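Local structure of diaminopropionate ammonia-lyase (4D9N) at residues R43-C48 and S68-L73; E111-A116 and L134-V139; A116-G121 and V186-A191; Q204-L209 and G234-G239; A287-G292 and G337-V342. The protein catalyses the pyridoxal phosphate-dependent alpha,beta-elimination of both D- and L-2,3-diaminopropionate to pyruvate and ammonia, working as a homodimer. All blocks are in the same frame, centred on the assembly; numbering follows the deposited sequence.

Contact 1. Residues R43-C48 and S68-L73; sequences RPTPLC and SKRFGL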
# COMPACT_ATOMS: atom_id res chain seq x y z
N ARG A 43 20.29 12.72 -10.84
CA ARG A 43 19.09 13.53 -10.67
C ARG A 43 18.80 13.62 -9.18
O ARG A 43 18.85 12.60 -8.48
CB ARG A 43 17.91 12.91 -11.42
CG ARG A 43 16.63 13.73 -11.42
CD ARG A 43 15.52 13.03 -12.20
NE ARG A 43 14.22 13.68 -12.02
CZ ARG A 43 13.26 13.25 -11.20
NH1 ARG A 43 13.43 12.16 -10.46
NH2 ARG A 43 12.11 13.92 -11.13
N PRO A 44 18.49 14.83 -8.67
CA PRO A 44 18.10 14.95 -7.26
C PRO A 44 16.90 14.05 -6.98
O PRO A 44 15.94 14.05 -7.75
CB PRO A 44 17.70 16.42 -7.12
CG PRO A 44 18.44 17.12 -8.21
CD PRO A 44 18.52 16.14 -9.35
N THR A 45 16.97 13.27 -5.90
CA THR A 45 15.88 12.38 -5.54
C THR A 45 14.67 13.17 -5.03
O THR A 45 14.83 14.20 -4.37
CB THR A 45 16.30 11.34 -4.48
OG1 THR A 45 16.73 12.00 -3.29
CG2 THR A 45 17.41 10.44 -5.01
N PRO A 46 13.45 12.71 -5.36
CA PRO A 46 12.23 13.43 -4.99
C PRO A 46 12.14 13.73 -3.50
O PRO A 46 12.49 12.90 -2.66
CB PRO A 46 11.12 12.46 -5.39
CG PRO A 46 11.70 11.65 -6.50
CD PRO A 46 13.16 11.50 -6.16
N LEU A 47 11.71 14.95 -3.18
CA LEU A 47 11.28 15.29 -1.84
C LEU A 47 9.77 15.37 -1.87
O LEU A 47 9.20 16.36 -2.34
CB LEU A 47 11.90 16.61 -1.37
CG LEU A 47 11.59 17.02 0.08
CD1 LEU A 47 12.34 16.13 1.06
CD2 LEU A 47 11.94 18.48 0.31
N CYS A 48 9.12 14.31 -1.40
CA CYS A 48 7.67 14.16 -1.52
C CYS A 48 6.94 14.84 -0.37
O CYS A 48 7.27 14.62 0.80
CB CYS A 48 7.30 12.69 -1.61
SG CYS A 48 8.12 11.78 -2.94
N SER A 68 15.31 6.01 -2.69
CA SER A 68 15.16 4.82 -3.53
C SER A 68 15.39 5.18 -4.99
O SER A 68 15.60 4.30 -5.83
CB SER A 68 13.78 4.18 -3.33
OG SER A 68 12.78 4.94 -3.97
N LYS A 69 15.35 6.48 -5.29
CA LYS A 69 15.55 6.97 -6.66
C LYS A 69 17.01 7.34 -6.95
O LYS A 69 17.31 7.83 -8.03
CB LYS A 69 14.63 8.17 -6.93
CG LYS A 69 13.15 7.93 -6.66
CD LYS A 69 12.54 6.90 -7.60
CE LYS A 69 11.05 6.75 -7.37
NZ LYS A 69 10.51 5.61 -8.15
N ARG A 70 17.90 7.08 -5.99
CA ARG A 70 19.32 7.41 -6.13
C ARG A 70 19.99 6.48 -7.15
O ARG A 70 20.45 5.38 -6.81
CB ARG A 70 20.03 7.35 -4.77
CG ARG A 70 21.49 7.80 -4.76
CD ARG A 70 21.64 9.27 -5.12
NE ARG A 70 20.98 10.15 -4.16
CZ ARG A 70 20.75 11.45 -4.34
NH1 ARG A 70 21.11 12.04 -5.47
NH2 ARG A 70 20.14 12.15 -3.40
N PHE A 71 20.05 6.95 -8.40
CA PHE A 71 20.45 6.14 -9.55
C PHE A 71 19.59 4.87 -9.62
O PHE A 71 18.38 4.95 -9.43
CB PHE A 71 21.96 5.85 -9.54
CG PHE A 71 22.81 7.09 -9.61
CD1 PHE A 71 23.16 7.78 -8.46
CD2 PHE A 71 23.26 7.56 -10.84
CE1 PHE A 71 23.94 8.93 -8.53
CE2 PHE A 71 24.05 8.71 -10.91
CZ PHE A 71 24.38 9.39 -9.76
N GLY A 72 20.21 3.73 -9.88
CA GLY A 72 19.50 2.45 -9.87
C GLY A 72 19.92 1.61 -8.68
O GLY A 72 19.89 0.37 -8.73
N LEU A 73 20.30 2.28 -7.59
CA LEU A 73 20.87 1.64 -6.41
C LEU A 73 19.82 1.30 -5.34
O LEU A 73 20.07 0.47 -4.47
CB LEU A 73 21.98 2.50 -5.81
CG LEU A 73 23.44 2.43 -6.32
CD1 LEU A 73 24.04 1.05 -6.12
CD2 LEU A 73 23.59 2.89 -7.76
O HOH W 1 21.01 10.94 -8.34
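With Thr45 chi1 at 60°, CG2 lies opposite the carbonyl carbon and faces Arg70, whose chain bends twice (chi2 64°, chi3 63°) and folds its guanidinium back beneath that methyl. Thr45 CG2 sits over one face of the Arg70 guanidinium, 3.5 Å above the centre of its plane, with CZ of Arg70 3.6 Å from Thr45 CG2. The two side chains run at about a right angle. Next to them, CD of Pro46 rests 3.6 Å from CG of Lys69, an aliphatic contact that leaves the ammonium of Lys69 pointing elsewhere. A water bridges Arg43 O and the Arg70 guanidinium: it donates to Arg43 O at 2.7 Å and accepts a weak bond from Arg70 NH1 at 3.1 Å. Around this patch, Arg70 NH2 forms salt bridges with Glu212 of helix 197-219 and with Glu67, which also hydrogen-bonds Thr45 OG1. A leucine here in place of Arg70 would probably leave Glu67 and Glu212 without their positive mate and the water without its NH1 donor. The contact joins the type II' turn Arg70-Leu73 to the residues leading into strand 47-49 through a guanidinium with a methyl over one face, its charge probably balanced by Glu67 and Glu212.

Contact 2. Residues E111-A116 and L134-V139; sequences EKMTFA and LGQNAV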
# COMPACT_ATOMS: atom_id res chain seq x y z
N GLU A 111 47.89 -0.57 -12.32
CA GLU A 111 47.67 -1.02 -10.95
C GLU A 111 46.19 -0.93 -10.59
O GLU A 111 45.57 0.12 -10.75
CB GLU A 111 48.51 -0.19 -9.97
CG GLU A 111 50.01 -0.22 -10.24
CD GLU A 111 50.80 0.72 -9.34
OE1 GLU A 111 50.21 1.70 -8.82
OE2 GLU A 111 52.01 0.49 -9.16
N LYS A 112 45.64 -2.05 -10.13
CA LYS A 112 44.24 -2.12 -9.72
C LYS A 112 44.12 -2.17 -8.20
O LYS A 112 44.83 -2.93 -7.54
CB LYS A 112 43.56 -3.36 -10.32
CG LYS A 112 43.61 -3.46 -11.84
CD LYS A 112 42.36 -2.88 -12.49
CE LYS A 112 42.36 -3.16 -13.99
NZ LYS A 112 41.08 -2.74 -14.64
N MET A 113 43.24 -1.34 -7.65
CA MET A 113 42.94 -1.39 -6.23
C MET A 113 41.89 -2.45 -5.94
O MET A 113 41.02 -2.72 -6.77
CB MET A 113 42.44 -0.03 -5.73
CG MET A 113 43.50 1.05 -5.65
SD MET A 113 43.08 2.25 -4.37
CE MET A 113 43.51 3.77 -5.21
N THR A 114 41.98 -3.05 -4.76
CA THR A 114 40.96 -3.98 -4.29
C THR A 114 40.32 -3.42 -3.02
O THR A 114 40.99 -3.30 -1.98
CB THR A 114 41.52 -5.40 -4.05
OG1 THR A 114 42.16 -5.86 -5.24
CG2 THR A 114 40.40 -6.36 -3.69
N PHE A 115 39.04 -3.08 -3.12
CA PHE A 115 38.29 -2.53 -2.00
C PHE A 115 37.56 -3.62 -1.24
O PHE A 115 36.74 -4.35 -1.81
CB PHE A 115 37.30 -1.46 -2.48
CG PHE A 115 37.95 -0.31 -3.18
CD1 PHE A 115 38.68 0.64 -2.47
CD2 PHE A 115 37.82 -0.15 -4.55
CE1 PHE A 115 39.27 1.71 -3.11
CE2 PHE A 115 38.41 0.92 -5.21
CZ PHE A 115 39.14 1.85 -4.48
N ALA A 116 37.86 -3.73 0.05
CA ALA A 116 37.25 -4.75 0.90
C ALA A 116 36.30 -4.10 1.90
O ALA A 116 36.67 -3.14 2.58
CB ALA A 116 38.32 -5.55 1.61
N LEU A 134 34.67 2.43 -11.78
CA LEU A 134 36.03 2.96 -11.83
C LEU A 134 37.10 1.90 -12.16
O LEU A 134 38.29 2.13 -11.97
CB LEU A 134 36.36 3.73 -10.54
CG LEU A 134 35.47 4.95 -10.26
CD1 LEU A 134 35.67 5.47 -8.84
CD2 LEU A 134 35.69 6.06 -11.28
N GLY A 135 36.63 0.76 -12.66
CA GLY A 135 37.50 -0.32 -13.13
C GLY A 135 38.36 -0.97 -12.06
O GLY A 135 39.47 -1.43 -12.35
N GLN A 136 37.85 -1.02 -10.84
CA GLN A 136 38.59 -1.57 -9.70
C GLN A 136 37.99 -2.89 -9.23
O GLN A 136 36.97 -3.35 -9.76
CB GLN A 136 38.66 -0.56 -8.55
CG GLN A 136 39.19 0.82 -8.93
CD GLN A 136 40.55 0.77 -9.60
OE1 GLN A 136 41.50 0.18 -9.09
NE2 GLN A 136 40.65 1.41 -10.76
N ASN A 137 38.62 -3.50 -8.23
CA ASN A 137 38.15 -4.74 -7.63
C ASN A 137 37.38 -4.49 -6.33
O ASN A 137 37.70 -3.57 -5.58
CB ASN A 137 39.31 -5.70 -7.35
CG ASN A 137 40.16 -5.97 -8.58
OD1 ASN A 137 41.39 -6.02 -8.50
ND2 ASN A 137 39.52 -6.15 -9.73
N ALA A 138 36.38 -5.33 -6.08
CA ALA A 138 35.64 -5.28 -4.83
C ALA A 138 35.43 -6.67 -4.23
O ALA A 138 34.98 -7.60 -4.92
CB ALA A 138 34.31 -4.56 -5.01
N VAL A 139 35.77 -6.81 -2.95
CA VAL A 139 35.50 -8.02 -2.19
C VAL A 139 34.57 -7.66 -1.04
O VAL A 139 34.97 -7.00 -0.08
CB VAL A 139 36.80 -8.69 -1.67
CG1 VAL A 139 36.47 -9.97 -0.92
CG2 VAL A 139 37.75 -8.99 -2.82
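Gln136 packs against Met113 and Phe115, and each atom of its side chain has a definable partner. CB of Gln136 lies 3.7 Å from CE2 of Phe115 and equally near Met113 O, while CG stays near the same ring atom, CE2. The chain then bends at chi2, which turns the amide away from the ring, the two planes standing 73° apart. CD only passes Met113 N, but OE1 accepts from Met113 N at 2.7 Å, the donor sitting almost on the line of the C=O bond (169°). NE2 turns back to donate to Leu134 O at 2.7 Å, that oxygen lying in the amide plane of Gln136. Two bonds therefore fix the amide's rotation. Lys112 also reaches this turn, its NZ donating to Gly135 O at 3.1 Å.

Beyond it, the strands pair in register: Asn137 N to Met113 O, Phe115 N to Asn137 O at 2.8 Å, and Val139 N to Phe115 O at 2.9 Å. Thr114 CG2 meets Val139 CG2 at 3.8 Å on the face shared with Asn137. Gly135, with positive phi, closes helix 122-133 in a Schellman motif. Strand directions 23° apart, with that helix between them in sequence, identify a parallel beta-alpha-beta crossover within the four-stranded sheet.

Contact 3. Residues A116-G121 and V186-A191; sequences ATTTDG and VVQDTA. With DSN (D-serine), chain C.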
# COMPACT_ATOMS: atom_id res chain seq x y z
N ALA A 116 37.86 -3.73 0.05
CA ALA A 116 37.25 -4.75 0.90
C ALA A 116 36.30 -4.10 1.90
O ALA A 116 36.67 -3.14 2.58
CB ALA A 116 38.32 -5.55 1.61
N THR A 117 35.08 -4.63 1.98
CA THR A 117 34.11 -4.13 2.95
C THR A 117 33.09 -5.18 3.40
O THR A 117 32.82 -6.15 2.69
CB THR A 117 33.40 -2.84 2.46
OG1 THR A 117 32.99 -2.05 3.58
CG2 THR A 117 32.19 -3.16 1.59
N THR A 118 32.55 -4.97 4.60
CA THR A 118 31.50 -5.79 5.16
C THR A 118 30.20 -4.99 5.14
O THR A 118 30.18 -3.83 5.54
CB THR A 118 31.82 -6.21 6.62
OG1 THR A 118 33.07 -6.90 6.65
CG2 THR A 118 30.74 -7.13 7.18
N THR A 119 29.13 -5.63 4.67
CA THR A 119 27.82 -4.99 4.61
C THR A 119 26.70 -5.96 4.91
O THR A 119 26.86 -7.18 4.77
CB THR A 119 27.57 -4.34 3.23
OG1 THR A 119 26.48 -3.42 3.31
CG2 THR A 119 27.26 -5.40 2.16
N ASP A 120 25.56 -5.43 5.33
CA ASP A 120 24.33 -6.20 5.40
C ASP A 120 23.40 -5.79 4.26
O ASP A 120 22.23 -6.20 4.22
CB ASP A 120 23.65 -6.06 6.78
CG ASP A 120 23.40 -4.62 7.17
OD1 ASP A 120 23.30 -4.35 8.39
OD2 ASP A 120 23.29 -3.75 6.28
N GLY A 121 23.92 -4.99 3.33
CA GLY A 121 23.14 -4.58 2.16
C GLY A 121 23.67 -3.42 1.32
O GLY A 121 24.40 -3.63 0.35
N VAL A 186 40.58 -1.40 3.03
CA VAL A 186 39.32 -1.46 3.77
C VAL A 186 38.51 -0.20 3.52
O VAL A 186 39.03 0.91 3.66
CB VAL A 186 39.56 -1.65 5.29
CG1 VAL A 186 38.24 -1.68 6.05
CG2 VAL A 186 40.35 -2.91 5.57
N VAL A 187 37.24 -0.37 3.15
CA VAL A 187 36.33 0.77 2.94
C VAL A 187 35.07 0.60 3.80
O VAL A 187 34.01 0.22 3.30
CB VAL A 187 35.94 0.96 1.45
CG1 VAL A 187 35.16 2.25 1.26
CG2 VAL A 187 37.18 0.96 0.57
N GLN A 188 35.19 0.88 5.10
CA GLN A 188 34.04 0.80 6.00
C GLN A 188 33.38 2.15 6.23
O GLN A 188 34.05 3.18 6.27
CB GLN A 188 34.43 0.18 7.35
CG GLN A 188 34.62 -1.33 7.34
CD GLN A 188 33.41 -2.10 6.82
OE1 GLN A 188 33.57 -3.06 6.07
NE2 GLN A 188 32.21 -1.69 7.22
N ASP A 189 32.06 2.12 6.41
CA ASP A 189 31.29 3.33 6.69
C ASP A 189 31.26 3.69 8.17
O ASP A 189 30.35 4.37 8.64
CB ASP A 189 29.86 3.21 6.11
CG ASP A 189 29.10 2.00 6.64
OD1 ASP A 189 29.74 1.02 7.10
OD2 ASP A 189 27.86 2.01 6.58
N THR A 190 32.27 3.22 8.91
CA THR A 190 32.42 3.56 10.33
C THR A 190 33.89 3.84 10.69
O THR A 190 34.81 3.39 10.00
CB THR A 190 31.81 2.49 11.26
OG1 THR A 190 31.77 3.00 12.61
CG2 THR A 190 32.60 1.19 11.23
N ALA A 191 34.09 4.57 11.78
CA ALA A 191 35.43 5.00 12.18
C ALA A 191 35.92 4.31 13.45
O ALA A 191 35.14 3.92 14.31
CB ALA A 191 35.47 6.51 12.35
N DSN C . 25.70 0.59 7.32
CA DSN C . 25.11 -0.77 7.23
C DSN C . 25.28 -1.32 5.83
O DSN C . 26.11 -2.19 5.56
OXT DSN C . 24.58 -0.91 4.90
CB DSN C . 25.76 -1.64 8.30
OG DSN C . 24.80 -1.98 9.31
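Thr118 and Gln188 join segments 116-121 and 186-191, and both segments send groups to the bound D-serine. In the first shell, Thr119 OG1 donates to the ligand's carboxylate atom O at 2.6 Å, and Asp120 N makes a longer bond to the same atom. Elsewhere on the ligand, its OG donates to Asp120 OD1 at 3.0 Å, while its amino N donates to Asp189 OD2 at 2.7 Å. All three polar groups are thus held, Asp120 taking part in two.

The second shell holds these residues in place. Gln188 OE1 accepts from Thr118 N at 2.6 Å, with the donor in the carbonyl plane and the N-H...O angle 174°; its NE2 returns a weak bond to Thr118 O. The bend at chi2 (-56°) brings the amide across to the strand. Thr117 OG1 lies between Val187 O (2.5 Å) and Gln188 OE1 (2.7 Å), with His123 also bonded to it. Farther back, Val187 N donates to Ala116 O at 2.9 Å, part of a parallel beta bridge pairing Ala116 with Val186. Thr119 OG1 also accepts from Gly121 N, an ST turn at the start of helix 122-133, where Gly121 is the N-cap.

The site lies in the loop joining strand 114-118 to helix 122-133 of a fold type II pyridoxal phosphate enzyme; Asp120 is probably the proton acceptor for L-diaminopropionate.

Contact 4. Residues Q204-L209 and G234-G239; sequences QGYATL and GAMAGG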
# COMPACT_ATOMS: atom_id res chain seq x y z
N GLN A 204 30.66 13.15 4.32
CA GLN A 204 30.60 14.35 3.49
C GLN A 204 29.82 14.06 2.21
O GLN A 204 29.02 14.88 1.77
CB GLN A 204 32.01 14.85 3.18
CG GLN A 204 32.75 15.43 4.38
CD GLN A 204 34.21 15.76 4.10
OE1 GLN A 204 34.82 15.21 3.18
NE2 GLN A 204 34.77 16.66 4.89
N GLY A 205 30.04 12.87 1.64
CA GLY A 205 29.31 12.41 0.47
C GLY A 205 27.82 12.26 0.71
O GLY A 205 27.01 12.68 -0.12
N TYR A 206 27.45 11.67 1.85
CA TYR A 206 26.04 11.51 2.24
C TYR A 206 25.28 12.83 2.25
O TYR A 206 24.10 12.88 1.89
CB TYR A 206 25.92 10.88 3.63
CG TYR A 206 26.27 9.41 3.75
CD1 TYR A 206 26.41 8.60 2.62
CD2 TYR A 206 26.42 8.82 5.00
CE1 TYR A 206 26.72 7.25 2.74
CE2 TYR A 206 26.72 7.48 5.13
CZ TYR A 206 26.87 6.70 4.00
OH TYR A 206 27.18 5.37 4.15
N ALA A 207 25.96 13.90 2.67
CA ALA A 207 25.35 15.22 2.84
C ALA A 207 24.80 15.83 1.55
O ALA A 207 24.15 16.88 1.59
CB ALA A 207 26.34 16.17 3.51
N THR A 208 25.06 15.18 0.41
CA THR A 208 24.49 15.60 -0.87
C THR A 208 22.96 15.59 -0.80
O THR A 208 22.32 16.55 -1.23
CB THR A 208 24.99 14.71 -2.03
OG1 THR A 208 26.40 14.89 -2.18
CG2 THR A 208 24.30 15.08 -3.34
N LEU A 209 22.39 14.52 -0.26
CA LEU A 209 20.94 14.41 -0.09
C LEU A 209 20.40 15.54 0.78
O LEU A 209 19.29 16.02 0.57
CB LEU A 209 20.55 13.03 0.48
CG LEU A 209 20.82 12.65 1.94
CD1 LEU A 209 19.68 13.08 2.85
CD2 LEU A 209 21.05 11.15 2.07
N GLY A 234 25.63 5.83 12.86
CA GLY A 234 25.49 7.29 12.96
C GLY A 234 26.24 8.07 11.90
O GLY A 234 26.41 9.28 12.02
N ALA A 235 26.68 7.37 10.85
CA ALA A 235 27.41 8.00 9.75
C ALA A 235 26.51 8.94 8.93
O ALA A 235 26.88 10.08 8.67
CB ALA A 235 28.05 6.95 8.86
N MET A 236 25.34 8.45 8.53
CA MET A 236 24.38 9.26 7.78
C MET A 236 23.81 10.39 8.63
O MET A 236 23.79 11.54 8.20
CB MET A 236 23.27 8.39 7.19
CG MET A 236 22.19 9.16 6.42
SD MET A 236 20.82 9.70 7.46
CE MET A 236 19.89 10.69 6.32
N ALA A 237 23.34 10.06 9.83
CA ALA A 237 22.79 11.06 10.74
C ALA A 237 23.78 12.19 11.03
O ALA A 237 23.42 13.37 10.97
CB ALA A 237 22.33 10.41 12.04
N GLY A 238 25.03 11.82 11.30
CA GLY A 238 26.10 12.79 11.53
C GLY A 238 26.32 13.72 10.35
O GLY A 238 26.29 14.95 10.51
N GLY A 239 26.52 13.14 9.18
CA GLY A 239 26.77 13.90 7.95
C GLY A 239 25.61 14.80 7.56
O GLY A 239 25.81 15.97 7.24
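Tyr206 lays one edge of its ring along the first turn of helix 235-248. Its chi1 of -72° puts CG opposite its own carbonyl carbon, and the low chi2 (-14°) turns the ring so that the CD2-CE2 edge leads. CD2 of Tyr206 comes within 3.5 Å of CA of Met236 and 3.9 Å of its CB; CE2 of Tyr206 reaches CB of Ala235 at 4.0 Å. The carbonyl oxygen of Ala235 lies at the ring edge, near the plane. Phe76 meets the Tyr206 ring edge-to-face, while N of Gly234 and of Met236 bind the cofactor phosphate at position 77, marking this helix start as part of the phosphate site.

Met236 has an extended first torsion followed by a bend at chi2, which carries CE up to CD1 of Leu209, 4.2 Å away. Both Leu209 and Met236 also touch Ile374. At the other end, Ala207 CB approaches Gly239 O at 3.8 Å; Gly239 has no side chain, and a CB modelled there would sit about 4.0 Å from Tyr206 CB. On the far side of its helix, Thr208 OG1 donates to Gly205 O at 3.1 Å, which also accepts from Thr208 N, both approaching the same face of that carbonyl.

The axes of the short helical segments 204-209 and 235-239 cross at -70° with a closest approach of 8.3 Å. Helix 26-36 covers Ala207 and Thr208, strand 226-230 backs Met236 and Ala237, and strand 370-375 supplies Ile374.

Contact 5. Residues A287-G292 and G337-V342; sequences AGLACG and GESGAV. With DSN (D-serine), chain C.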
# COMPACT_ATOMS: atom_id res chain seq x y z
N ALA A 287 17.95 -4.82 8.52
CA ALA A 287 19.11 -4.63 7.64
C ALA A 287 19.38 -3.16 7.35
O ALA A 287 18.54 -2.47 6.76
CB ALA A 287 18.92 -5.41 6.34
N GLY A 288 20.55 -2.69 7.77
CA GLY A 288 20.96 -1.31 7.56
C GLY A 288 21.20 -0.53 8.84
O GLY A 288 22.02 0.39 8.86
N LEU A 289 20.50 -0.90 9.90
CA LEU A 289 20.59 -0.17 11.17
C LEU A 289 21.32 -0.93 12.27
O LEU A 289 21.22 -0.57 13.45
CB LEU A 289 19.20 0.29 11.63
CG LEU A 289 18.48 1.36 10.80
CD1 LEU A 289 17.11 1.65 11.41
CD2 LEU A 289 19.29 2.64 10.66
N ALA A 290 22.05 -1.97 11.89
CA ALA A 290 22.92 -2.69 12.81
C ALA A 290 24.07 -1.78 13.24
O ALA A 290 24.53 -0.95 12.45
CB ALA A 290 23.46 -3.96 12.17
N CYS A 291 24.51 -1.92 14.49
CA CYS A 291 25.53 -1.04 15.04
C CYS A 291 26.73 -1.80 15.62
O CYS A 291 27.75 -1.97 14.94
CB CYS A 291 24.92 -0.10 16.09
SG CYS A 291 26.08 1.14 16.71
N GLY A 292 26.61 -2.25 16.87
CA GLY A 292 27.73 -2.84 17.58
C GLY A 292 28.43 -1.80 18.44
O GLY A 292 28.57 -1.97 19.65
N GLY A 337 11.99 0.56 2.25
CA GLY A 337 12.43 -0.63 2.98
C GLY A 337 12.40 -0.46 4.49
O GLY A 337 12.12 0.64 4.99
N GLU A 338 12.69 -1.55 5.21
CA GLU A 338 12.52 -1.59 6.67
C GLU A 338 13.28 -0.48 7.40
O GLU A 338 12.70 0.23 8.22
CB GLU A 338 12.89 -2.97 7.24
CG GLU A 338 12.33 -3.20 8.64
CD GLU A 338 12.63 -4.58 9.21
OE1 GLU A 338 13.30 -5.39 8.53
OE2 GLU A 338 12.21 -4.85 10.35
N SER A 339 14.56 -0.33 7.08
CA SER A 339 15.39 0.71 7.68
C SER A 339 15.08 2.11 7.13
O SER A 339 15.37 3.11 7.79
CB SER A 339 16.88 0.39 7.50
OG SER A 339 17.27 -0.69 8.33
N GLY A 340 14.49 2.16 5.94
CA GLY A 340 14.18 3.42 5.29
C GLY A 340 12.90 4.08 5.77
O GLY A 340 12.67 5.26 5.51
N ALA A 341 12.07 3.32 6.47
CA ALA A 341 10.72 3.78 6.82
C ALA A 341 10.54 4.04 8.31
O ALA A 341 9.53 4.62 8.72
CB ALA A 341 9.70 2.78 6.33
N VAL A 342 11.52 3.62 9.11
CA VAL A 342 11.43 3.67 10.57
C VAL A 342 11.22 5.09 11.13
O VAL A 342 10.52 5.27 12.12
CB VAL A 342 12.63 2.95 11.25
CG1 VAL A 342 13.91 3.77 11.15
CG2 VAL A 342 12.32 2.61 12.70
N DSN C . 25.70 0.59 7.32
CA DSN C . 25.11 -0.77 7.23
C DSN C . 25.28 -1.32 5.83
O DSN C . 26.11 -2.19 5.56
OXT DSN C . 24.58 -0.91 4.90
CB DSN C . 25.76 -1.64 8.30
OG DSN C . 24.80 -1.98 9.31
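Gly288, with phi 119°, turns the loop so that its CA passes 5.9 Å from CA of Ser339, near the start of helix 338-351. The enzyme belongs to the fold type II, tryptophan synthase beta-like group of pyridoxal phosphate enzymes, and this loop lines the D-serine site. At the backbone angles of Gly288 a CB would be jammed against the carbonyl O of Ala287, and it would also come very close to Ser339 OG.

The central bond runs from Ser339 OG to Ala287 O at 2.7 Å. Chi1 of -73° sets OG opposite the carbonyl carbon of Ser339 and aims it at the loop. The donor stands above the carbonyl plane of Ala287, 60° out of it, so the oxygen is met from over its face. The same hydroxyl is flanked by Leu289, whose CG lies 3.4 Å from Ser339 OG. Leu289 then extends to Val342, CD1 and CG1 meeting tip to tip at 3.8 Å, in a buried corner also touched by Gln230, Pro260 and Val258. With an alanine here in place of Ser339, Ala287 O would probably be left without this donor and the loop less firmly held beside the helix.

Next along the loop, Cys291 is tied to Cys265 by a disulfide. Gly288 N gives a weak bond to Asp120 OD1, and Gly288 O lies 3.7 Å from CA of the bound D-serine. On the same loop Ala290 O comes within 3.3 Å of the ligand's OG.

In the fold
Contacts 3 and 5 meet at the ligand: both touch D-serine, and Asp120 OD1 of contact 3 approaches Gly288 N of contact 5 at 3.3 Å. Contact 2 shares Ala116 with contact 3, pairing strand 114-118 with its other neighbour in the same parallel sheet, and Val139 O lies 3.1 Å from Thr117 N, probably a hydrogen bond. Contact 4 packs against contact 3 beside the ligand: Ala235 CB lies 3.5 Å from Asp189 O, and the Tyr206 side chain is about 6 Å from D-serine. Contact 1 touches contact 4 through Arg70 NH2 and Leu209 CB, 4.0 Å apart, yet the Arg70 side chain is about 13 Å from D-serine. Contacts 2 and 5 lie farthest apart, 27 Å between centres.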